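Local coordinates for 3-carboxy-cis,cis-muconate cycloisomerase (PDB 1RE5), which belongs to the fumarase/aspartase superfamily of mostly helical, tetrameric enzymes, in which long helices from the four subunits form a central bundle, at residues 176-180 against 239-243; 183-189 against 232-236; 301-305 against 326-330. All blocks are in the same frame, centred on the assembly; numbering follows the deposited sequence.

Contact 1: 176-180 against 239-243; sequences HRQRL and VLGLV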
ATOM      1  N   HIS D 176     -13.793  -1.024  18.555  1.00 24.45           N
ATOM      2  CA  HIS D 176     -12.363  -1.318  18.540  1.00 24.73           C
ATOM      3  C   HIS D 176     -11.920  -1.859  19.873  1.00 25.24           C
ATOM      4  O   HIS D 176     -11.022  -2.706  19.934  1.00 26.51           O
ATOM      5  CB  HIS D 176     -11.552  -0.071  18.186  1.00 22.51           C
ATOM      6  CG  HIS D 176     -11.843   0.444  16.816  1.00 22.27           C
ATOM      7  ND1 HIS D 176     -11.630   1.757  16.446  1.00 23.21           N
ATOM      8  CD2 HIS D 176     -12.391  -0.166  15.740  1.00 19.70           C
ATOM      9  CE1 HIS D 176     -12.040   1.934  15.203  1.00 20.40           C
ATOM     10  NE2 HIS D 176     -12.506   0.782  14.752  1.00 22.23           N
ATOM     11  N   ARG D 177     -12.544  -1.370  20.940  1.00 25.25           N
ATOM     12  CA  ARG D 177     -12.199  -1.825  22.280  1.00 25.25           C
ATOM     13  C   ARG D 177     -12.551  -3.291  22.361  1.00 25.31           C
ATOM     14  O   ARG D 177     -11.815  -4.100  22.928  1.00 24.39           O
ATOM     15  CB  ARG D 177     -12.983  -1.031  23.311  1.00 25.68           C
ATOM     16  CG  ARG D 177     -12.686   0.447  23.231  1.00 27.33           C
ATOM     17  CD  ARG D 177     -13.447   1.203  24.272  1.00 29.40           C
ATOM     18  NE  ARG D 177     -12.972   0.917  25.618  1.00 31.56           N
ATOM     19  CZ  ARG D 177     -13.660   1.218  26.717  1.00 31.37           C
ATOM     20  NH1 ARG D 177     -14.849   1.805  26.604  1.00 30.60           N
ATOM     21  NH2 ARG D 177     -13.157   0.948  27.920  1.00 29.54           N
ATOM     22  N   GLN D 178     -13.684  -3.605  21.747  1.00 26.04           N
ATOM     23  CA  GLN D 178     -14.239  -4.947  21.663  1.00 27.82           C
ATOM     24  C   GLN D 178     -13.262  -5.842  20.905  1.00 27.11           C
ATOM     25  O   GLN D 178     -12.944  -6.934  21.352  1.00 28.00           O
ATOM     26  CB  GLN D 178     -15.561  -4.845  20.913  1.00 31.53           C
ATOM     27  CG  GLN D 178     -16.490  -6.017  20.933  1.00 37.08           C
ATOM     28  CD  GLN D 178     -17.734  -5.727  20.074  1.00 42.64           C
ATOM     29  OE1 GLN D 178     -18.387  -4.668  20.221  1.00 41.67           O
ATOM     30  NE2 GLN D 178     -18.064  -6.662  19.170  1.00 43.80           N
ATOM     31  N   ARG D 179     -12.778  -5.365  19.761  1.00 27.28           N
ATOM     32  CA  ARG D 179     -11.842  -6.123  18.933  1.00 26.77           C
ATOM     33  C   ARG D 179     -10.527  -6.379  19.665  1.00 28.43           C
ATOM     34  O   ARG D 179      -9.981  -7.490  19.622  1.00 29.75           O
ATOM     35  CB  ARG D 179     -11.579  -5.374  17.620  1.00 25.99           C
ATOM     36  CG  ARG D 179     -12.776  -5.353  16.662  1.00 24.00           C
ATOM     37  CD  ARG D 179     -12.585  -4.342  15.524  1.00 23.41           C
ATOM     38  NE  ARG D 179     -13.696  -4.380  14.578  1.00 23.08           N
ATOM     39  CZ  ARG D 179     -14.336  -3.303  14.128  1.00 24.37           C
ATOM     40  NH1 ARG D 179     -13.972  -2.093  14.529  1.00 25.21           N
ATOM     41  NH2 ARG D 179     -15.363  -3.435  13.294  1.00 23.12           N
ATOM     42  N   LEU D 180     -10.021  -5.345  20.337  1.00 28.65           N
ATOM     43  CA  LEU D 180      -8.777  -5.439  21.105  1.00 27.75           C
ATOM     44  C   LEU D 180      -8.914  -6.498  22.205  1.00 27.88           C
ATOM     45  O   LEU D 180      -7.976  -7.214  22.541  1.00 27.42           O
ATOM     46  CB  LEU D 180      -8.477  -4.071  21.722  1.00 24.32           C
ATOM     47  CG  LEU D 180      -7.333  -3.240  21.132  1.00 23.88           C
ATOM     48  CD1 LEU D 180      -7.023  -3.649  19.695  1.00 22.85           C
ATOM     49  CD2 LEU D 180      -7.686  -1.782  21.235  1.00 21.27           C
ATOM     50  N   VAL D 239      -5.972  -3.959  13.633  1.00 18.77           N
ATOM     51  CA  VAL D 239      -6.942  -3.268  14.480  1.00 17.44           C
ATOM     52  C   VAL D 239      -6.437  -1.853  14.737  1.00 16.99           C
ATOM     53  O   VAL D 239      -7.210  -0.897  14.743  1.00 13.97           O
ATOM     54  CB  VAL D 239      -7.166  -4.032  15.818  1.00 17.21           C
ATOM     55  CG1 VAL D 239      -8.187  -3.296  16.683  1.00 14.96           C
ATOM     56  CG2 VAL D 239      -7.664  -5.450  15.518  1.00 13.63           C
ATOM     57  N   LEU D 240      -5.131  -1.717  14.943  1.00 18.79           N
ATOM     58  CA  LEU D 240      -4.548  -0.391  15.152  1.00 19.96           C
ATOM     59  C   LEU D 240      -4.833   0.439  13.892  1.00 19.66           C
ATOM     60  O   LEU D 240      -5.050   1.661  13.957  1.00 17.34           O
ATOM     61  CB  LEU D 240      -3.040  -0.505  15.393  1.00 21.25           C
ATOM     62  CG  LEU D 240      -2.528  -0.345  16.835  1.00 22.67           C
ATOM     63  CD1 LEU D 240      -3.365  -1.149  17.798  1.00 22.82           C
ATOM     64  CD2 LEU D 240      -1.076  -0.790  16.898  1.00 23.03           C
ATOM     65  N   GLY D 241      -4.856  -0.256  12.753  1.00 18.31           N
ATOM     66  CA  GLY D 241      -5.123   0.389  11.484  1.00 17.41           C
ATOM     67  C   GLY D 241      -6.530   0.948  11.505  1.00 18.38           C
ATOM     68  O   GLY D 241      -6.760   2.098  11.106  1.00 19.42           O
ATOM     69  N   LEU D 242      -7.472   0.130  11.968  1.00 17.38           N
ATOM     70  CA  LEU D 242      -8.869   0.532  12.071  1.00 16.59           C
ATOM     71  C   LEU D 242      -8.992   1.776  12.966  1.00 17.04           C
ATOM     72  O   LEU D 242      -9.734   2.715  12.651  1.00 17.17           O
ATOM     73  CB  LEU D 242      -9.683  -0.625  12.653  1.00 16.94           C
ATOM     74  CG  LEU D 242     -10.606  -1.503  11.786  1.00 18.02           C
ATOM     75  CD1 LEU D 242     -10.175  -1.550  10.326  1.00 17.11           C
ATOM     76  CD2 LEU D 242     -10.631  -2.901  12.402  1.00 17.11           C
ATOM     77  N   VAL D 243      -8.249   1.790  14.070  1.00 17.79           N
ATOM     78  CA  VAL D 243      -8.282   2.927  14.992  1.00 17.54           C
ATOM     79  C   VAL D 243      -7.768   4.191  14.312  1.00 18.01           C
ATOM     80  O   VAL D 243      -8.352   5.265  14.454  1.00 19.85           O
ATOM     81  CB  VAL D 243      -7.429   2.667  16.246  1.00 17.36           C
ATOM     82  CG1 VAL D 243      -7.295   3.952  17.051  1.00 18.25           C
ATOM     83  CG2 VAL D 243      -8.070   1.581  17.093  1.00 15.56           C
TER
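Within the central helical bundle of this superfamily, His176, Arg179 and Leu180 on helix 162-187 meet Val239, Leu242 and Val243 on helix 231-257. The two segments are antiparallel, with 168° between their directions and 10.3 Å between their axes, and the pair illustrates how such a seam can be built without a single hydrogen bond across it. At one end His176 lies opposite Leu242 and Val243. Its first torsion, with CG beside the backbone N and opposite the carbonyl carbon (chi1 -63°), sends the imidazole across to these two residues. There the backbone N of Val243 lies over one ring face, ND1 of His176 is 3.6 Å from CG2 of Val243, and NE2 of His176 lies 3.8 Å from CB of Leu242. Arg179 runs extended from CG to NE and crosses Leu242 at about a right angle. The CD2 methyl of Leu242 sits 3.7 Å above the plane of the Arg179 guanidinium, displaced toward its rim, so the flat group has an apolar neighbour on one face. Its polar end is held by the second subunit, where Asp231 and Glu235 both form salt bridges with it. Leu180 also packs on Leu122 and Ile125 of helix 106-142, so a third helix joins this apolar seam. One turn along from His176, CD1 of Leu180 meets CG1 of Val239 at 3.2 Å.

Contact 2: 183-189 against 232-236; sequences LRPRLLV and RLVEF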
ATOM      1  N   LEU D 183      -8.820 -10.142  20.634  1.00 25.14           N
ATOM      2  CA  LEU D 183      -7.534 -10.610  20.141  1.00 24.72           C
ATOM      3  C   LEU D 183      -6.493 -10.782  21.251  1.00 26.01           C
ATOM      4  O   LEU D 183      -5.451 -11.419  21.053  1.00 25.33           O
ATOM      5  CB  LEU D 183      -7.000  -9.655  19.061  1.00 22.50           C
ATOM      6  CG  LEU D 183      -6.495  -8.257  19.436  1.00 21.73           C
ATOM      7  CD1 LEU D 183      -5.157  -8.323  20.149  1.00 20.16           C
ATOM      8  CD2 LEU D 183      -6.331  -7.450  18.172  1.00 22.21           C
ATOM      9  N   ARG D 184      -6.771 -10.222  22.418  1.00 26.54           N
ATOM     10  CA  ARG D 184      -5.824 -10.308  23.518  1.00 29.08           C
ATOM     11  C   ARG D 184      -5.317 -11.733  23.802  1.00 31.25           C
ATOM     12  O   ARG D 184      -4.108 -11.977  23.825  1.00 32.41           O
ATOM     13  CB  ARG D 184      -6.446  -9.699  24.776  1.00 29.23           C
ATOM     14  CG  ARG D 184      -5.504  -9.606  25.944  1.00 29.45           C
ATOM     15  CD  ARG D 184      -5.747  -8.330  26.742  1.00 31.32           C
ATOM     16  NE  ARG D 184      -4.616  -8.068  27.628  1.00 32.74           N
ATOM     17  CZ  ARG D 184      -4.205  -6.858  27.998  1.00 34.34           C
ATOM     18  NH1 ARG D 184      -4.833  -5.770  27.566  1.00 35.38           N
ATOM     19  NH2 ARG D 184      -3.138  -6.735  28.779  1.00 35.46           N
ATOM     20  N   PRO D 185      -6.233 -12.697  24.003  1.00 31.82           N
ATOM     21  CA  PRO D 185      -5.822 -14.080  24.285  1.00 31.12           C
ATOM     22  C   PRO D 185      -5.064 -14.741  23.143  1.00 30.99           C
ATOM     23  O   PRO D 185      -4.311 -15.691  23.343  1.00 32.24           O
ATOM     24  CB  PRO D 185      -7.151 -14.777  24.544  1.00 32.01           C
ATOM     25  CG  PRO D 185      -8.080 -14.054  23.605  1.00 31.53           C
ATOM     26  CD  PRO D 185      -7.698 -12.610  23.853  1.00 31.61           C
ATOM     27  N   ARG D 186      -5.284 -14.232  21.942  1.00 30.33           N
ATOM     28  CA  ARG D 186      -4.671 -14.751  20.725  1.00 27.84           C
ATOM     29  C   ARG D 186      -3.260 -14.184  20.541  1.00 27.45           C
ATOM     30  O   ARG D 186      -2.332 -14.901  20.177  1.00 29.52           O
ATOM     31  CB  ARG D 186      -5.563 -14.343  19.564  1.00 26.04           C
ATOM     32  CG  ARG D 186      -5.570 -15.219  18.381  1.00 26.27           C
ATOM     33  CD  ARG D 186      -6.538 -14.613  17.377  1.00 28.08           C
ATOM     34  NE  ARG D 186      -7.930 -14.765  17.788  1.00 29.00           N
ATOM     35  CZ  ARG D 186      -8.885 -13.860  17.574  1.00 29.25           C
ATOM     36  NH1 ARG D 186      -8.609 -12.717  16.962  1.00 28.19           N
ATOM     37  NH2 ARG D 186     -10.133 -14.113  17.950  1.00 29.63           N
ATOM     38  N   LEU D 187      -3.108 -12.894  20.820  1.00 26.36           N
ATOM     39  CA  LEU D 187      -1.834 -12.199  20.651  1.00 25.86           C
ATOM     40  C   LEU D 187      -0.766 -12.466  21.699  1.00 26.58           C
ATOM     41  O   LEU D 187       0.395 -12.679  21.360  1.00 27.05           O
ATOM     42  CB  LEU D 187      -2.067 -10.690  20.600  1.00 23.46           C
ATOM     43  CG  LEU D 187      -0.800  -9.836  20.533  1.00 22.72           C
ATOM     44  CD1 LEU D 187      -0.133  -9.951  19.159  1.00 20.72           C
ATOM     45  CD2 LEU D 187      -1.174  -8.398  20.810  1.00 24.19           C
ATOM     46  N   LEU D 188      -1.159 -12.432  22.968  1.00 26.97           N
ATOM     47  CA  LEU D 188      -0.226 -12.629  24.067  1.00 26.92           C
ATOM     48  C   LEU D 188       0.160 -14.085  24.292  1.00 27.62           C
ATOM     49  O   LEU D 188      -0.218 -14.695  25.298  1.00 29.23           O
ATOM     50  CB  LEU D 188      -0.812 -12.030  25.350  1.00 26.33           C
ATOM     51  CG  LEU D 188      -1.159 -10.538  25.251  1.00 25.94           C
ATOM     52  CD1 LEU D 188      -1.646  -9.999  26.593  1.00 25.65           C
ATOM     53  CD2 LEU D 188       0.070  -9.775  24.793  1.00 25.74           C
ATOM     54  N   VAL D 189       0.916 -14.635  23.346  1.00 26.71           N
ATOM     55  CA  VAL D 189       1.378 -16.010  23.434  1.00 25.53           C
ATOM     56  C   VAL D 189       2.901 -16.039  23.428  1.00 26.31           C
ATOM     57  O   VAL D 189       3.557 -15.092  22.970  1.00 24.82           O
ATOM     58  CB  VAL D 189       0.857 -16.870  22.256  1.00 26.12           C
ATOM     59  CG1 VAL D 189      -0.640 -17.090  22.395  1.00 23.76           C
ATOM     60  CG2 VAL D 189       1.193 -16.197  20.913  1.00 25.47           C
ATOM     61  N   ARG D 232      -0.930 -13.464  14.008  1.00 22.83           N
ATOM     62  CA  ARG D 232      -1.168 -12.789  15.281  1.00 23.08           C
ATOM     63  C   ARG D 232      -0.679 -11.341  15.270  1.00 23.97           C
ATOM     64  O   ARG D 232      -1.394 -10.431  15.713  1.00 24.12           O
ATOM     65  CB  ARG D 232      -0.502 -13.556  16.432  1.00 23.91           C
ATOM     66  CG  ARG D 232      -1.230 -14.838  16.820  1.00 25.84           C
ATOM     67  CD  ARG D 232      -0.488 -15.614  17.903  1.00 26.56           C
ATOM     68  NE  ARG D 232      -0.165 -16.956  17.431  1.00 28.81           N
ATOM     69  CZ  ARG D 232      -0.741 -18.064  17.879  1.00 28.58           C
ATOM     70  NH1 ARG D 232      -1.664 -17.995  18.824  1.00 31.64           N
ATOM     71  NH2 ARG D 232      -0.418 -19.234  17.363  1.00 27.89           N
ATOM     72  N   LEU D 233       0.531 -11.112  14.760  1.00 23.51           N
ATOM     73  CA  LEU D 233       1.077  -9.752  14.729  1.00 22.29           C
ATOM     74  C   LEU D 233       0.356  -8.870  13.697  1.00 21.82           C
ATOM     75  O   LEU D 233       0.110  -7.683  13.927  1.00 21.11           O
ATOM     76  CB  LEU D 233       2.580  -9.791  14.418  1.00 21.64           C
ATOM     77  CG  LEU D 233       3.455 -10.685  15.309  1.00 22.28           C
ATOM     78  CD1 LEU D 233       4.926 -10.559  14.896  1.00 20.29           C
ATOM     79  CD2 LEU D 233       3.279 -10.279  16.764  1.00 22.64           C
ATOM     80  N   VAL D 234       0.016  -9.454  12.555  1.00 21.35           N
ATOM     81  CA  VAL D 234      -0.657  -8.708  11.512  1.00 20.78           C
ATOM     82  C   VAL D 234      -2.074  -8.334  11.945  1.00 21.71           C
ATOM     83  O   VAL D 234      -2.564  -7.259  11.605  1.00 21.77           O
ATOM     84  CB  VAL D 234      -0.683  -9.516  10.217  1.00 21.06           C
ATOM     85  CG1 VAL D 234      -1.386  -8.740   9.121  1.00 20.97           C
ATOM     86  CG2 VAL D 234       0.749  -9.829   9.807  1.00 20.69           C
ATOM     87  N   GLU D 235      -2.740  -9.202  12.703  1.00 21.73           N
ATOM     88  CA  GLU D 235      -4.081  -8.860  13.174  1.00 21.68           C
ATOM     89  C   GLU D 235      -4.036  -7.660  14.121  1.00 22.40           C
ATOM     90  O   GLU D 235      -4.864  -6.752  14.027  1.00 22.82           O
ATOM     91  CB  GLU D 235      -4.721 -10.020  13.909  1.00 21.35           C
ATOM     92  CG  GLU D 235      -5.898  -9.599  14.763  1.00 21.24           C
ATOM     93  CD  GLU D 235      -6.605 -10.786  15.376  1.00 23.58           C
ATOM     94  OE1 GLU D 235      -5.926 -11.638  15.999  1.00 23.54           O
ATOM     95  OE2 GLU D 235      -7.842 -10.867  15.227  1.00 24.13           O
ATOM     96  N   PHE D 236      -3.078  -7.664  15.044  1.00 22.10           N
ATOM     97  CA  PHE D 236      -2.935  -6.558  15.988  1.00 22.09           C
ATOM     98  C   PHE D 236      -2.692  -5.250  15.236  1.00 20.85           C
ATOM     99  O   PHE D 236      -3.280  -4.216  15.556  1.00 21.81           O
ATOM    100  CB  PHE D 236      -1.767  -6.828  16.947  1.00 22.03           C
ATOM    101  CG  PHE D 236      -1.496  -5.705  17.905  1.00 21.59           C
ATOM    102  CD1 PHE D 236      -2.448  -5.326  18.844  1.00 22.46           C
ATOM    103  CD2 PHE D 236      -0.285  -5.024  17.874  1.00 21.94           C
ATOM    104  CE1 PHE D 236      -2.190  -4.278  19.746  1.00 22.66           C
ATOM    105  CE2 PHE D 236      -0.020  -3.972  18.773  1.00 20.97           C
ATOM    106  CZ  PHE D 236      -0.975  -3.604  19.706  1.00 20.18           C
TER
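Leu187 is the main bump of this interface, and the hollow that takes it is lined by Arg232, Leu233 and Phe236. Its CD2 methyl sits over one face of the Phe236 ring, 4.2 Å from the centroid and 27° off the normal, a CH-pi contact; the other branch, CD1, rests 3.7 Å from the backbone O of Arg232. Leu183, one turn earlier, lays its CD2 between CG of Glu235 and CA of Phe236. At the flank, Arg186 bends at chi3 and crosses Glu235 at about a right angle, yet the guanidinium and carboxylate planes end only 20° apart. Both carboxylate oxygens face one nitrogen, NH1 of Arg186: OE2 of Glu235 at 2.6 Å as a salt bridge, and OE1 of Glu235 at 3.0 Å through its syn lone pair. Glu182 of the second subunit takes NH2 of Arg186. CG2 of Val189 lies beside CD of Arg232, 3.5 Å away, and Arg232 makes a cation-pi contact with Trp226 and a weak hydrogen bond from NH1 to the backbone O of Arg186, 3.4 Å long. Leu188 centres an inverse gamma turn just after helix 162-187; before it, the helices form an antiparallel pair of the superfamily's central bundle.

Contact 3: 301-305 against 326-330; sequences LLSTL and TLPDI
Ile330 holds CG1 opposite its carbonyl carbon (chi1 -64°) and continues extended to CD1 (chi2 172°), which carries the longer branch past Leu301 to Leu302 and Leu305; Leu305, extended in the same way, comes to meet it. The result is an antiparallel pairing of helices 286-307 and 319-347 in the helical bundle of the fumarase/aspartase fold, with 147° between the segment directions and 9.6 Å between their axes. As an example of a mostly apolar seam with no hydrogen bond across it, it is simple to read. CD1 of Ile330 meets CD1 of Leu305 tip to tip at 3.7 Å, while CD1 of Leu302 lies 3.5 Å from CD1 of Ile330, these two side chains crossing at about a right angle. Nearer the backbone, CB of Leu301 touches CG1 of Ile330 at 3.6 Å. Leu305 and Ile330 also pack on helix 231-257: Leu305 on Val234 and Ala237, Ile330 on Ala237 and Leu240.

Thr326 divides its two branches. The methyl points into the seam, between the backbone O of Leu301 and the branch point of Leu305, whereas the hydroxyl is hydrogen-bonded to the backbone O of Ala322 on its own helix. Leu301 and Asp329 each pack on their own counterparts in the third subunit, and Ser303 does so on Ser303 of the second, so the pair lies among several subunits. A bound 2,3-dihydroxy-1,4-dithiobutane, probably from the crystallisation liquor, also reaches this helix: Ser303 OG makes a weak hydrogen bond to it and Thr304 lines its pocket. Toward helix 319-347, the side chains of Leu305 and Leu327 cross at about a right angle, with CD1 of Leu305 4.0 Å from CG of Leu327.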
ATOM      1  N   LEU D 301       2.008   1.118   6.067  1.00 15.93           N
ATOM      2  CA  LEU D 301       2.762   0.324   7.028  1.00 17.91           C
ATOM      3  C   LEU D 301       2.059  -0.998   7.288  1.00 18.22           C
ATOM      4  O   LEU D 301       2.700  -2.032   7.476  1.00 19.51           O
ATOM      5  CB  LEU D 301       2.951   1.096   8.333  1.00 16.74           C
ATOM      6  CG  LEU D 301       3.801   2.339   8.103  1.00 15.65           C
ATOM      7  CD1 LEU D 301       3.843   3.184   9.355  1.00 14.18           C
ATOM      8  CD2 LEU D 301       5.198   1.894   7.660  1.00 14.66           C
ATOM      9  N   LEU D 302       0.737  -0.966   7.277  1.00 18.74           N
ATOM     10  CA  LEU D 302      -0.044  -2.170   7.489  1.00 20.60           C
ATOM     11  C   LEU D 302       0.109  -3.171   6.352  1.00 20.24           C
ATOM     12  O   LEU D 302       0.218  -4.386   6.583  1.00 17.97           O
ATOM     13  CB  LEU D 302      -1.508  -1.818   7.584  1.00 23.79           C
ATOM     14  CG  LEU D 302      -2.047  -2.173   8.937  1.00 27.64           C
ATOM     15  CD1 LEU D 302      -1.400  -1.258   9.959  1.00 28.81           C
ATOM     16  CD2 LEU D 302      -3.561  -2.030   8.917  1.00 31.38           C
ATOM     17  N   SER D 303       0.083  -2.662   5.120  1.00 19.21           N
ATOM     18  CA  SER D 303       0.187  -3.551   3.979  1.00 18.56           C
ATOM     19  C   SER D 303       1.541  -4.219   3.989  1.00 18.21           C
ATOM     20  O   SER D 303       1.674  -5.338   3.495  1.00 18.67           O
ATOM     21  CB  SER D 303      -0.065  -2.802   2.670  1.00 17.39           C
ATOM     22  OG  SER D 303       0.893  -1.792   2.463  1.00 18.91           O
ATOM     23  N   THR D 304       2.538  -3.566   4.586  1.00 17.54           N
ATOM     24  CA  THR D 304       3.863  -4.180   4.653  1.00 17.83           C
ATOM     25  C   THR D 304       3.789  -5.461   5.481  1.00 18.00           C
ATOM     26  O   THR D 304       4.325  -6.500   5.091  1.00 18.45           O
ATOM     27  CB  THR D 304       4.923  -3.250   5.281  1.00 17.96           C
ATOM     28  OG1 THR D 304       5.182  -2.145   4.401  1.00 20.80           O
ATOM     29  CG2 THR D 304       6.229  -4.012   5.501  1.00 16.19           C
ATOM     30  N   LEU D 305       3.120  -5.396   6.624  1.00 16.90           N
ATOM     31  CA  LEU D 305       2.998  -6.578   7.449  1.00 14.79           C
ATOM     32  C   LEU D 305       2.214  -7.647   6.694  1.00 16.29           C
ATOM     33  O   LEU D 305       2.541  -8.836   6.769  1.00 18.07           O
ATOM     34  CB  LEU D 305       2.335  -6.222   8.767  1.00 14.13           C
ATOM     35  CG  LEU D 305       3.210  -5.309   9.635  1.00 14.24           C
ATOM     36  CD1 LEU D 305       2.500  -4.981  10.926  1.00 13.72           C
ATOM     37  CD2 LEU D 305       4.534  -5.996   9.934  1.00 12.53           C
ATOM     38  N   THR D 326       8.610  -1.903  11.330  1.00 20.44           N
ATOM     39  CA  THR D 326       7.265  -1.565  10.895  1.00 18.26           C
ATOM     40  C   THR D 326       6.195  -1.601  11.976  1.00 18.08           C
ATOM     41  O   THR D 326       5.410  -0.664  12.102  1.00 17.37           O
ATOM     42  CB  THR D 326       6.830  -2.481   9.733  1.00 17.63           C
ATOM     43  OG1 THR D 326       7.811  -2.401   8.691  1.00 17.33           O
ATOM     44  CG2 THR D 326       5.470  -2.059   9.179  1.00 12.24           C
ATOM     45  N   LEU D 327       6.143  -2.679  12.747  1.00 18.82           N
ATOM     46  CA  LEU D 327       5.124  -2.794  13.790  1.00 19.39           C
ATOM     47  C   LEU D 327       5.290  -1.680  14.821  1.00 20.64           C
ATOM     48  O   LEU D 327       4.304  -1.076  15.267  1.00 21.29           O
ATOM     49  CB  LEU D 327       5.198  -4.160  14.472  1.00 18.54           C
ATOM     50  CG  LEU D 327       3.875  -4.897  14.687  1.00 18.33           C
ATOM     51  CD1 LEU D 327       4.136  -6.173  15.470  1.00 21.31           C
ATOM     52  CD2 LEU D 327       2.895  -4.032  15.436  1.00 18.58           C
ATOM     53  N   PRO D 328       6.538  -1.387  15.221  1.00 21.00           N
ATOM     54  CA  PRO D 328       6.670  -0.310  16.204  1.00 20.93           C
ATOM     55  C   PRO D 328       6.187   1.024  15.629  1.00 20.73           C
ATOM     56  O   PRO D 328       5.495   1.785  16.302  1.00 22.04           O
ATOM     57  CB  PRO D 328       8.162  -0.322  16.527  1.00 19.96           C
ATOM     58  CG  PRO D 328       8.509  -1.772  16.373  1.00 20.72           C
ATOM     59  CD  PRO D 328       7.804  -2.125  15.085  1.00 20.77           C
ATOM     60  N   ASP D 329       6.533   1.309  14.384  1.00 21.30           N
ATOM     61  CA  ASP D 329       6.090   2.563  13.792  1.00 24.17           C
ATOM     62  C   ASP D 329       4.580   2.706  13.865  1.00 22.90           C
ATOM     63  O   ASP D 329       4.068   3.778  14.185  1.00 22.88           O
ATOM     64  CB  ASP D 329       6.529   2.671  12.329  1.00 28.30           C
ATOM     65  CG  ASP D 329       7.939   3.191  12.188  1.00 33.52           C
ATOM     66  OD1 ASP D 329       8.372   3.418  11.029  1.00 37.12           O
ATOM     67  OD2 ASP D 329       8.612   3.369  13.239  1.00 36.59           O
ATOM     68  N   ILE D 330       3.868   1.627  13.555  1.00 21.80           N
ATOM     69  CA  ILE D 330       2.413   1.657  13.585  1.00 20.77           C
ATOM     70  C   ILE D 330       1.920   2.023  14.984  1.00 20.89           C
ATOM     71  O   ILE D 330       1.095   2.916  15.140  1.00 19.86           O
ATOM     72  CB  ILE D 330       1.826   0.301  13.158  1.00 19.69           C
ATOM     73  CG1 ILE D 330       2.193   0.010  11.704  1.00 17.95           C
ATOM     74  CG2 ILE D 330       0.315   0.320  13.318  1.00 21.21           C
ATOM     75  CD1 ILE D 330       1.827  -1.371  11.233  1.00 16.04           C
TER

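Overall arrangement
Read from the N terminus, helix 162-187 supplies the first side of both contact 1 and contact 2. The chain then runs through helix 206-217 and continues as helix 231-257, closing contact 2 first and contact 1 afterwards, so the shorter loop lies within the longer one. Contact 3 follows in series and closes a short excursion between helices 286-307 and 319-347. Helix 231-257 ties contacts 1 and 2 to contact 3: Gly241 packs on Leu302, and Leu233 and Phe236 reach Leu327, while Val239 meets Leu183 between contacts 1 and 2. Centres lie about 12 to 15 Å apart, and all three contacts also touch the second subunit.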